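PDB 6KIA: enoyl-acyl carrier protein reductase, which probably catalyses the NADH-dependent reduction of the enoyl-acyl carrier protein double bond in fatty acid synthesis, and is linked to triclosan resistance. Local coordinates for residues A88-D93 and I201-D206; A96-P101 and I123-A128. All coordinates share one frame; numbering follows the deposited sequence.

Contact 1 of 2, residues A88-D93 and I201-D206; sequences AGFDLD and ILMNFD. With NAI (1,4-dihydronicotinamide adenine dinucleotide), chain D.
Asn204 meets the loop 88-93 with both ends of its amide. The carbonyl oxygen OD1 accepts the backbone N-H of Phe90 over 3.0 Å from N to OD1, the donor lying in the carbonyl plane on a lone pair. The amide nitrogen ND2 gives a nearly straight bond to OD1 of Asp91, 2.9 Å from ND2 to OD1. That carboxylate is turned 73° from the amide plane and is met from above its own plane, 45° out of it. ND2 also bonds Gly164 O, so three bonds in all fix the rotation of the buried amide. Gly89, directly before this grip, has its CA 3.3 Å from Asn204 OD1.

The Phe90 ring stands almost perpendicular to the amide, with CD1 3.2 Å from Asn204 OD1. Its chi1 of 60° holds CG between the backbone N and carbonyl carbon, and the far ring atom CZ reaches Met203 CE at 3.6 Å. At the start of the loop, Ala88 pairs with the adenine of NADH through its backbone: N donates to N1A at 2.9 Å, and O accepts from N6A, while its CB rests 3.4 Å from N1A.

The loop follows strand 80-83 of the Rossmann-type sheet and continues toward helix 101-105, where Asp91 O bonds Thr102 OG1. It lies beside helix 196-219, while helix 120-146 adds Arg127 against both Phe90 and Met203.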
ATOM      1  N   ALA A  88       3.309  -9.050 -11.674  1.00 22.33           N
ATOM      2  CA  ALA A  88       2.457 -10.011 -10.977  1.00 19.83           C
ATOM      3  C   ALA A  88       1.045  -9.989 -11.525  1.00 22.83           C
ATOM      4  O   ALA A  88       0.685  -9.106 -12.298  1.00 22.92           O
ATOM      5  CB  ALA A  88       2.441  -9.750  -9.504  1.00 22.82           C
ATOM      6  N   GLY A  89       0.255 -10.978 -11.122  1.00 23.81           N
ATOM      7  CA  GLY A  89      -1.106 -11.111 -11.612  1.00 26.11           C
ATOM      8  C   GLY A  89      -1.135 -11.993 -12.838  1.00 25.37           C
ATOM      9  O   GLY A  89      -0.102 -12.282 -13.446  1.00 27.42           O
ATOM     10  N   PHE A  90      -2.336 -12.408 -13.230  1.00 20.69           N
ATOM     11  CA  PHE A  90      -2.468 -13.316 -14.361  1.00 21.90           C
ATOM     12  C   PHE A  90      -3.512 -12.816 -15.346  1.00 27.31           C
ATOM     13  O   PHE A  90      -3.910 -13.545 -16.244  1.00 32.85           O
ATOM     14  CB  PHE A  90      -2.815 -14.734 -13.875  1.00 26.10           C
ATOM     15  CG  PHE A  90      -4.113 -14.823 -13.111  1.00 25.56           C
ATOM     16  CD1 PHE A  90      -4.163 -14.509 -11.757  1.00 26.79           C
ATOM     17  CD2 PHE A  90      -5.284 -15.242 -13.739  1.00 29.53           C
ATOM     18  CE1 PHE A  90      -5.348 -14.589 -11.042  1.00 27.67           C
ATOM     19  CE2 PHE A  90      -6.481 -15.317 -13.040  1.00 29.05           C
ATOM     20  CZ  PHE A  90      -6.524 -14.990 -11.689  1.00 28.90           C
ATOM     21  N   ASP A  91      -3.934 -11.560 -15.199  1.00 29.18           N
ATOM     22  CA  ASP A  91      -5.018 -11.039 -16.041  1.00 26.92           C
ATOM     23  C   ASP A  91      -4.675 -10.993 -17.538  1.00 33.27           C
ATOM     24  O   ASP A  91      -5.577 -11.008 -18.383  1.00 33.64           O
ATOM     25  CB  ASP A  91      -5.423  -9.644 -15.561  1.00 25.76           C
ATOM     26  CG  ASP A  91      -4.237  -8.737 -15.355  1.00 33.49           C
ATOM     27  OD1 ASP A  91      -3.483  -8.926 -14.360  1.00 32.76           O
ATOM     28  OD2 ASP A  91      -4.068  -7.825 -16.187  1.00 36.40           O
ATOM     29  N   LEU A  92      -3.385 -10.980 -17.876  1.00 29.78           N
ATOM     30  CA  LEU A  92      -2.973 -10.987 -19.285  1.00 30.15           C
ATOM     31  C   LEU A  92      -2.126 -12.221 -19.607  1.00 27.27           C
ATOM     32  O   LEU A  92      -1.329 -12.227 -20.550  1.00 32.73           O
ATOM     33  CB  LEU A  92      -2.202  -9.702 -19.627  1.00 32.54           C
ATOM     34  CG  LEU A  92      -3.046  -8.412 -19.648  1.00 31.29           C
ATOM     35  CD1 LEU A  92      -2.190  -7.158 -19.793  1.00 31.37           C
ATOM     36  CD2 LEU A  92      -4.150  -8.446 -20.715  1.00 31.72           C
ATOM     37  N   ASP A  93      -2.293 -13.275 -18.817  1.00 27.48           N
ATOM     38  CA  ASP A  93      -1.600 -14.530 -19.094  1.00 30.26           C
ATOM     39  C   ASP A  93      -2.521 -15.597 -19.703  1.00 30.46           C
ATOM     40  O   ASP A  93      -3.698 -15.687 -19.360  1.00 34.32           O
ATOM     41  CB  ASP A  93      -0.966 -15.061 -17.811  1.00 29.38           C
ATOM     42  CG  ASP A  93       0.260 -14.264 -17.402  1.00 36.25           C
ATOM     43  OD1 ASP A  93       0.191 -13.534 -16.381  1.00 30.39           O
ATOM     44  OD2 ASP A  93       1.280 -14.346 -18.125  1.00 35.39           O
ATOM     45  N   ILE A 201     -11.421 -10.632 -10.132  1.00 24.63           N
ATOM     46  CA  ILE A 201     -10.627  -9.527  -9.603  1.00 23.52           C
ATOM     47  C   ILE A 201     -10.031  -9.869  -8.234  1.00 27.13           C
ATOM     48  O   ILE A 201      -8.854  -9.640  -8.011  1.00 22.11           O
ATOM     49  CB  ILE A 201     -11.453  -8.242  -9.522  1.00 22.32           C
ATOM     50  CG1 ILE A 201     -11.753  -7.746 -10.938  1.00 25.81           C
ATOM     51  CG2 ILE A 201     -10.715  -7.169  -8.714  1.00 29.30           C
ATOM     52  CD1 ILE A 201     -12.728  -6.605 -10.982  1.00 29.70           C
ATOM     53  N   LEU A 202     -10.827 -10.444  -7.335  1.00 21.74           N
ATOM     54  CA  LEU A 202     -10.328 -10.846  -6.015  1.00 20.63           C
ATOM     55  C   LEU A 202      -9.226 -11.914  -6.112  1.00 22.88           C
ATOM     56  O   LEU A 202      -8.292 -11.908  -5.319  1.00 23.18           O
ATOM     57  CB  LEU A 202     -11.480 -11.364  -5.149  1.00 22.51           C
ATOM     58  CG  LEU A 202     -12.456 -10.336  -4.567  1.00 24.66           C
ATOM     59  CD1 LEU A 202     -13.656 -11.063  -3.992  1.00 28.24           C
ATOM     60  CD2 LEU A 202     -11.788  -9.526  -3.487  1.00 26.81           C
ATOM     61  N   MET A 203      -9.353 -12.849  -7.063  1.00 24.11           N
ATOM     62  CA  MET A 203      -8.273 -13.821  -7.293  1.00 23.24           C
ATOM     63  C   MET A 203      -6.968 -13.104  -7.704  1.00 24.63           C
ATOM     64  O   MET A 203      -5.852 -13.421  -7.218  1.00 25.74           O
ATOM     65  CB  MET A 203      -8.698 -14.822  -8.367  1.00 26.09           C
ATOM     66  CG  MET A 203      -9.890 -15.645  -7.953  1.00 27.31           C
ATOM     67  SD  MET A 203     -10.437 -16.715  -9.294  1.00 46.07           S
ATOM     68  CE  MET A 203      -8.885 -17.149 -10.037  1.00 30.62           C
ATOM     69  N   ASN A 204      -7.113 -12.122  -8.592  1.00 24.04           N
ATOM     70  CA  ASN A 204      -5.937 -11.381  -9.039  1.00 25.63           C
ATOM     71  C   ASN A 204      -5.326 -10.560  -7.903  1.00 27.09           C
ATOM     72  O   ASN A 204      -4.100 -10.470  -7.784  1.00 25.57           O
ATOM     73  CB  ASN A 204      -6.292 -10.469 -10.213  1.00 25.62           C
ATOM     74  CG  ASN A 204      -5.172 -10.380 -11.238  1.00 29.08           C
ATOM     75  OD1 ASN A 204      -4.369 -11.311 -11.394  1.00 23.15           O
ATOM     76  ND2 ASN A 204      -5.108  -9.260 -11.936  1.00 27.00           N
ATOM     77  N   PHE A 205      -6.183  -9.986  -7.056  1.00 19.56           N
ATOM     78  CA  PHE A 205      -5.734  -9.239  -5.877  1.00 23.07           C
ATOM     79  C   PHE A 205      -4.923 -10.159  -4.966  1.00 21.27           C
ATOM     80  O   PHE A 205      -3.843  -9.786  -4.493  1.00 20.56           O
ATOM     81  CB  PHE A 205      -6.912  -8.665  -5.062  1.00 19.14           C
ATOM     82  CG  PHE A 205      -7.574  -7.432  -5.655  1.00 22.59           C
ATOM     83  CD1 PHE A 205      -7.219  -6.929  -6.894  1.00 21.61           C
ATOM     84  CD2 PHE A 205      -8.583  -6.785  -4.935  1.00 21.48           C
ATOM     85  CE1 PHE A 205      -7.871  -5.787  -7.407  1.00 21.43           C
ATOM     86  CE2 PHE A 205      -9.239  -5.645  -5.439  1.00 22.30           C
ATOM     87  CZ  PHE A 205      -8.879  -5.155  -6.672  1.00 23.59           C
ATOM     88  N   ASP A 206      -5.432 -11.363  -4.700  1.00 23.42           N
ATOM     89  CA  ASP A 206      -4.656 -12.290  -3.873  1.00 22.83           C
ATOM     90  C   ASP A 206      -3.286 -12.517  -4.494  1.00 21.92           C
ATOM     91  O   ASP A 206      -2.274 -12.530  -3.774  1.00 26.49           O
ATOM     92  CB  ASP A 206      -5.360 -13.636  -3.701  1.00 23.27           C
ATOM     93  CG  ASP A 206      -6.351 -13.661  -2.551  1.00 28.84           C
ATOM     94  OD1 ASP A 206      -6.497 -12.658  -1.818  1.00 28.77           O
ATOM     95  OD2 ASP A 206      -7.005 -14.717  -2.383  1.00 32.21           O
TER
HETATM   96  PA  NAI D 501       2.050   3.038  -5.510  1.00 17.93           P
HETATM   97  O1A NAI D 501       3.178   4.022  -5.482  1.00 20.84           O
HETATM   98  O2A NAI D 501       1.151   3.056  -6.730  1.00 21.45           O
HETATM   99  O5B NAI D 501       2.682   1.598  -5.272  1.00 18.27           O
HETATM  100  C5B NAI D 501       2.072   0.461  -5.849  1.00 19.72           C
HETATM  101  C4B NAI D 501       3.203  -0.613  -5.817  1.00 18.77           C
HETATM  102  O4B NAI D 501       2.533  -1.922  -6.313  1.00 18.65           O
HETATM  103  C3B NAI D 501       4.174  -0.346  -6.615  1.00 20.23           C
HETATM  104  O3B NAI D 501       5.495  -0.699  -6.033  1.00 21.64           O
HETATM  105  C2B NAI D 501       3.878  -1.261  -7.961  1.00 22.04           C
HETATM  106  O2B NAI D 501       5.122  -1.399  -8.742  1.00 20.17           O
HETATM  107  C1B NAI D 501       3.425  -2.365  -7.478  1.00 22.62           C
HETATM  108  N9A NAI D 501       2.457  -3.004  -8.393  1.00 22.03           N
HETATM  109  C8A NAI D 501       1.230  -2.687  -8.842  1.00 20.37           C
HETATM  110  N7A NAI D 501       0.831  -3.649  -9.671  1.00 20.25           N
HETATM  111  C5A NAI D 501       1.815  -4.578  -9.731  1.00 19.02           C
HETATM  112  C6A NAI D 501       1.845  -5.750 -10.471  1.00 22.06           C
HETATM  113  N6A NAI D 501       0.919  -6.375 -11.374  1.00 24.00           N
HETATM  114  N1A NAI D 501       2.937  -6.528 -10.382  1.00 20.58           N
HETATM  115  C2A NAI D 501       3.989  -6.154  -9.588  1.00 21.94           C
HETATM  116  N3A NAI D 501       3.955  -4.983  -8.848  1.00 23.26           N
HETATM  117  C4A NAI D 501       2.839  -4.194  -8.942  1.00 22.89           C
HETATM  118  O3  NAI D 501       1.034   3.257  -4.223  1.00 18.07           O
HETATM  119  PN  NAI D 501       1.259   2.906  -2.664  1.00 18.35           P
HETATM  120  O1N NAI D 501       2.483   3.595  -2.145  1.00 17.61           O
HETATM  121  O2N NAI D 501      -0.033   3.373  -2.012  1.00 18.64           O
HETATM  122  O5D NAI D 501       1.412   1.322  -2.555  1.00 17.46           O
HETATM  123  C5D NAI D 501       2.546   0.727  -1.946  1.00 17.38           C
HETATM  124  C4D NAI D 501       2.037  -0.224  -0.839  1.00 17.30           C
HETATM  125  O4D NAI D 501       1.529   0.500   0.139  1.00 17.14           O
HETATM  126  C3D NAI D 501       0.886  -1.085  -1.354  1.00 19.92           C
HETATM  127  O3D NAI D 501       1.047  -2.423  -1.025  1.00 17.77           O
HETATM  128  C2D NAI D 501      -0.306  -0.504  -0.561  1.00 20.21           C
HETATM  129  O2D NAI D 501      -1.399  -1.490  -0.539  1.00 17.47           O
HETATM  130  C1D NAI D 501       0.203  -0.221   0.609  1.00 17.16           C
HETATM  131  N1N NAI D 501      -0.598   0.724   1.387  1.00 18.80           N
HETATM  132  C2N NAI D 501      -1.153   1.851   0.819  1.00 17.06           C
HETATM  133  C3N NAI D 501      -1.963   2.694   1.592  1.00 16.95           C
HETATM  134  C7N NAI D 501      -2.564   3.970   1.003  1.00 21.07           C
HETATM  135  O7N NAI D 501      -3.505   4.532   1.556  1.00 20.70           O
HETATM  136  N7N NAI D 501      -2.007   4.502  -0.189  1.00 19.50           N
HETATM  137  C4N NAI D 501      -2.209   2.437   2.933  1.00 19.33           C
HETATM  138  C5N NAI D 501      -1.598   1.318   3.512  1.00 21.86           C
HETATM  139  C6N NAI D 501      -0.803   0.470   2.733  1.00 17.91           C

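Contact 2 of 2, residues A96-P101 and I123-A128; sequences AGEPTP and IEKCRA
Cys126 points its thiol from helix 120-146 at the bend where residues 99-101 lead into helix 101-105. With chi1 at -64°, SG sits beside the backbone N of its own residue and anti to the carbonyl carbon, which turns it to the opposing chain, where it touches two parts at once: SG lies 3.6 Å from the carbonyl O of Pro99 and 3.7 Å from CD of Pro101. The pyrrolidine of Pro101 meets the cysteine through its CG and CD corner, and both carbons come within 3.8 Å of Cys126 CB. Thr100, between the two prolines, has its CB directed away from residues 123-128 and serves as the N-cap of helix 101-105, its OG1 bonded to a backbone N just beyond the segment and its own N to Asp103 OD2.

Next to this, at the exposed margin, Glu98 and Lys125 both start toward the other segment and cross at about a right angle. Glu98 is extended beyond CG. Lys125 leaves the helix with CG anti to the backbone N (chi1 -175°); the chain runs out straight to CD, 4.0 Å from Glu98 OE1, and the bend at chi3 brings NZ back to 4.1 Å from the same oxygen.

The join is therefore mostly apolar at the buried Pro101 and Cys126, with a loose pairing of opposite charges at its rim, too long for a salt bridge and probably a modest electrostatic attraction. The Pro99 carbonyl already takes a hydrogen bond from His122 NE2, so its approach to the Cys126 thiol reads as packing, and the contact rests mainly on apolar fit.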
ATOM      1  N   ALA A  96      -0.345 -20.187 -25.268  1.00 43.55           N
ATOM      2  CA  ALA A  96      -0.186 -19.573 -26.589  1.00 46.71           C
ATOM      3  C   ALA A  96      -1.458 -19.599 -27.438  1.00 47.23           C
ATOM      4  O   ALA A  96      -2.063 -20.649 -27.652  1.00 45.99           O
ATOM      5  CB  ALA A  96       0.941 -20.263 -27.345  1.00 47.76           C
ATOM      6  N   GLY A  97      -1.875 -18.424 -27.896  1.00 47.94           N
ATOM      7  CA  GLY A  97      -3.003 -18.336 -28.802  1.00 50.84           C
ATOM      8  C   GLY A  97      -4.387 -18.450 -28.189  1.00 51.82           C
ATOM      9  O   GLY A  97      -5.375 -18.482 -28.919  1.00 54.77           O
ATOM     10  N   GLU A  98      -4.477 -18.538 -26.867  1.00 49.13           N
ATOM     11  CA  GLU A  98      -5.778 -18.690 -26.212  1.00 45.34           C
ATOM     12  C   GLU A  98      -6.177 -17.411 -25.469  1.00 40.82           C
ATOM     13  O   GLU A  98      -5.318 -16.574 -25.167  1.00 39.17           O
ATOM     14  CB  GLU A  98      -5.764 -19.892 -25.262  1.00 43.96           C
ATOM     15  CG  GLU A  98      -5.183 -21.154 -25.885  1.00 44.73           C
ATOM     16  CD  GLU A  98      -5.308 -22.374 -24.983  1.00 57.72           C
ATOM     17  OE1 GLU A  98      -5.915 -22.256 -23.895  1.00 62.79           O
ATOM     18  OE2 GLU A  98      -4.789 -23.449 -25.359  1.00 58.57           O
ATOM     19  N   PRO A  99      -7.482 -17.252 -25.170  1.00 36.62           N
ATOM     20  CA  PRO A  99      -7.897 -16.006 -24.515  1.00 35.25           C
ATOM     21  C   PRO A  99      -7.277 -15.828 -23.133  1.00 33.98           C
ATOM     22  O   PRO A  99      -7.049 -16.815 -22.417  1.00 32.03           O
ATOM     23  CB  PRO A  99      -9.421 -16.163 -24.390  1.00 32.82           C
ATOM     24  CG  PRO A  99      -9.799 -17.122 -25.463  1.00 36.88           C
ATOM     25  CD  PRO A  99      -8.634 -18.071 -25.593  1.00 31.07           C
ATOM     26  N   THR A 100      -6.993 -14.577 -22.779  1.00 34.73           N
ATOM     27  CA  THR A 100      -6.589 -14.219 -21.419  1.00 29.98           C
ATOM     28  C   THR A 100      -7.868 -13.982 -20.616  1.00 28.12           C
ATOM     29  O   THR A 100      -8.942 -13.842 -21.204  1.00 29.88           O
ATOM     30  CB  THR A 100      -5.711 -12.950 -21.397  1.00 27.81           C
ATOM     31  OG1 THR A 100      -6.481 -11.828 -21.849  1.00 30.41           O
ATOM     32  CG2 THR A 100      -4.482 -13.132 -22.278  1.00 33.15           C
ATOM     33  N   PRO A 101      -7.767 -13.923 -19.278  1.00 27.58           N
ATOM     34  CA  PRO A 101      -8.947 -13.522 -18.495  1.00 27.51           C
ATOM     35  C   PRO A 101      -9.489 -12.161 -18.949  1.00 26.81           C
ATOM     36  O   PRO A 101     -10.714 -11.953 -19.006  1.00 30.00           O
ATOM     37  CB  PRO A 101      -8.407 -13.444 -17.061  1.00 25.31           C
ATOM     38  CG  PRO A 101      -7.264 -14.464 -17.054  1.00 25.72           C
ATOM     39  CD  PRO A 101      -6.644 -14.362 -18.425  1.00 27.99           C
ATOM     40  N   ILE A 123      -9.813 -20.001 -16.693  1.00 31.32           N
ATOM     41  CA  ILE A 123      -9.191 -18.984 -15.853  1.00 32.54           C
ATOM     42  C   ILE A 123      -8.115 -19.626 -14.976  1.00 36.53           C
ATOM     43  O   ILE A 123      -7.068 -19.025 -14.728  1.00 28.45           O
ATOM     44  CB  ILE A 123     -10.228 -18.237 -14.998  1.00 29.65           C
ATOM     45  CG1 ILE A 123     -10.988 -17.235 -15.873  1.00 29.98           C
ATOM     46  CG2 ILE A 123      -9.553 -17.473 -13.849  1.00 24.38           C
ATOM     47  CD1 ILE A 123     -12.184 -16.652 -15.208  1.00 34.50           C
ATOM     48  N   GLU A 124      -8.373 -20.843 -14.510  1.00 34.10           N
ATOM     49  CA  GLU A 124      -7.403 -21.568 -13.697  1.00 33.39           C
ATOM     50  C   GLU A 124      -6.154 -21.906 -14.517  1.00 32.91           C
ATOM     51  O   GLU A 124      -5.011 -21.806 -14.029  1.00 36.11           O
ATOM     52  CB  GLU A 124      -8.024 -22.844 -13.131  1.00 42.69           C
ATOM     53  CG  GLU A 124      -7.035 -23.720 -12.368  1.00 54.10           C
ATOM     54  CD  GLU A 124      -6.303 -22.962 -11.271  1.00 65.47           C
ATOM     55  OE1 GLU A 124      -6.972 -22.313 -10.439  1.00 67.68           O
ATOM     56  OE2 GLU A 124      -5.055 -23.014 -11.241  1.00 69.67           O
ATOM     57  N   LYS A 125      -6.369 -22.308 -15.766  1.00 32.68           N
ATOM     58  CA  LYS A 125      -5.239 -22.524 -16.672  1.00 38.45           C
ATOM     59  C   LYS A 125      -4.362 -21.275 -16.824  1.00 38.85           C
ATOM     60  O   LYS A 125      -3.121 -21.326 -16.751  1.00 33.16           O
ATOM     61  CB  LYS A 125      -5.748 -22.994 -18.025  1.00 46.07           C
ATOM     62  CG  LYS A 125      -4.669 -23.370 -19.021  1.00 59.48           C
ATOM     63  CD  LYS A 125      -5.297 -23.941 -20.282  1.00 64.61           C
ATOM     64  CE  LYS A 125      -6.615 -24.643 -19.954  1.00 69.88           C
ATOM     65  NZ  LYS A 125      -7.505 -24.815 -21.133  1.00 71.64           N
ATOM     66  N   CYS A 126      -5.025 -20.146 -17.014  1.00 35.94           N
ATOM     67  CA  CYS A 126      -4.336 -18.855 -17.095  1.00 37.43           C
ATOM     68  C   CYS A 126      -3.606 -18.477 -15.798  1.00 32.59           C
ATOM     69  O   CYS A 126      -2.489 -17.935 -15.834  1.00 27.94           O
ATOM     70  CB  CYS A 126      -5.326 -17.749 -17.475  1.00 41.11           C
ATOM     71  SG  CYS A 126      -6.054 -17.932 -19.127  1.00 31.58           S
ATOM     72  N   ARG A 127      -4.247 -18.729 -14.660  1.00 24.69           N
ATOM     73  CA  ARG A 127      -3.649 -18.439 -13.360  1.00 24.78           C
ATOM     74  C   ARG A 127      -2.363 -19.227 -13.204  1.00 30.00           C
ATOM     75  O   ARG A 127      -1.359 -18.685 -12.736  1.00 27.49           O
ATOM     76  CB  ARG A 127      -4.617 -18.768 -12.208  1.00 27.43           C
ATOM     77  CG  ARG A 127      -4.136 -18.329 -10.819  1.00 28.88           C
ATOM     78  CD  ARG A 127      -5.212 -18.458  -9.745  1.00 32.85           C
ATOM     79  NE  ARG A 127      -4.983 -17.508  -8.650  1.00 47.56           N
ATOM     80  CZ  ARG A 127      -5.795 -17.327  -7.607  1.00 48.37           C
ATOM     81  NH1 ARG A 127      -6.903 -18.047  -7.490  1.00 47.21           N
ATOM     82  NH2 ARG A 127      -5.487 -16.424  -6.669  1.00 37.60           N
ATOM     83  N   ALA A 128      -2.399 -20.509 -13.580  1.00 31.00           N
ATOM     84  CA  ALA A 128      -1.207 -21.361 -13.511  1.00 29.53           C
ATOM     85  C   ALA A 128      -0.079 -20.834 -14.384  1.00 32.03           C
ATOM     86  O   ALA A 128       1.075 -20.746 -13.932  1.00 30.61           O
ATOM     87  CB  ALA A 128      -1.539 -22.796 -13.902  1.00 25.71           C
TER

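Contact 2 is nested within the chain loop that contact 1 closes, and their centres lie 11 Å apart on the same side of the molecule. The two meet directly: Asp93 O is 3.2 Å from Cys126 CB, and Asp91 O is 3.5 Å from Pro101 CD. Elsewhere between them, Arg127 NH2 lies 3.1 Å from Met203 O, and Arg127 NE forms a salt bridge to Glu207, tying helix 120-146 to helix 196-219. Contact 1 includes Ala88 of the NADH pocket at the adenine end, whereas the side chain of Pro101 in contact 2 is about 13 Å from the cofactor; contact 2 is centred about 28 Å from the chain's centre, contact 1 about 17 Å.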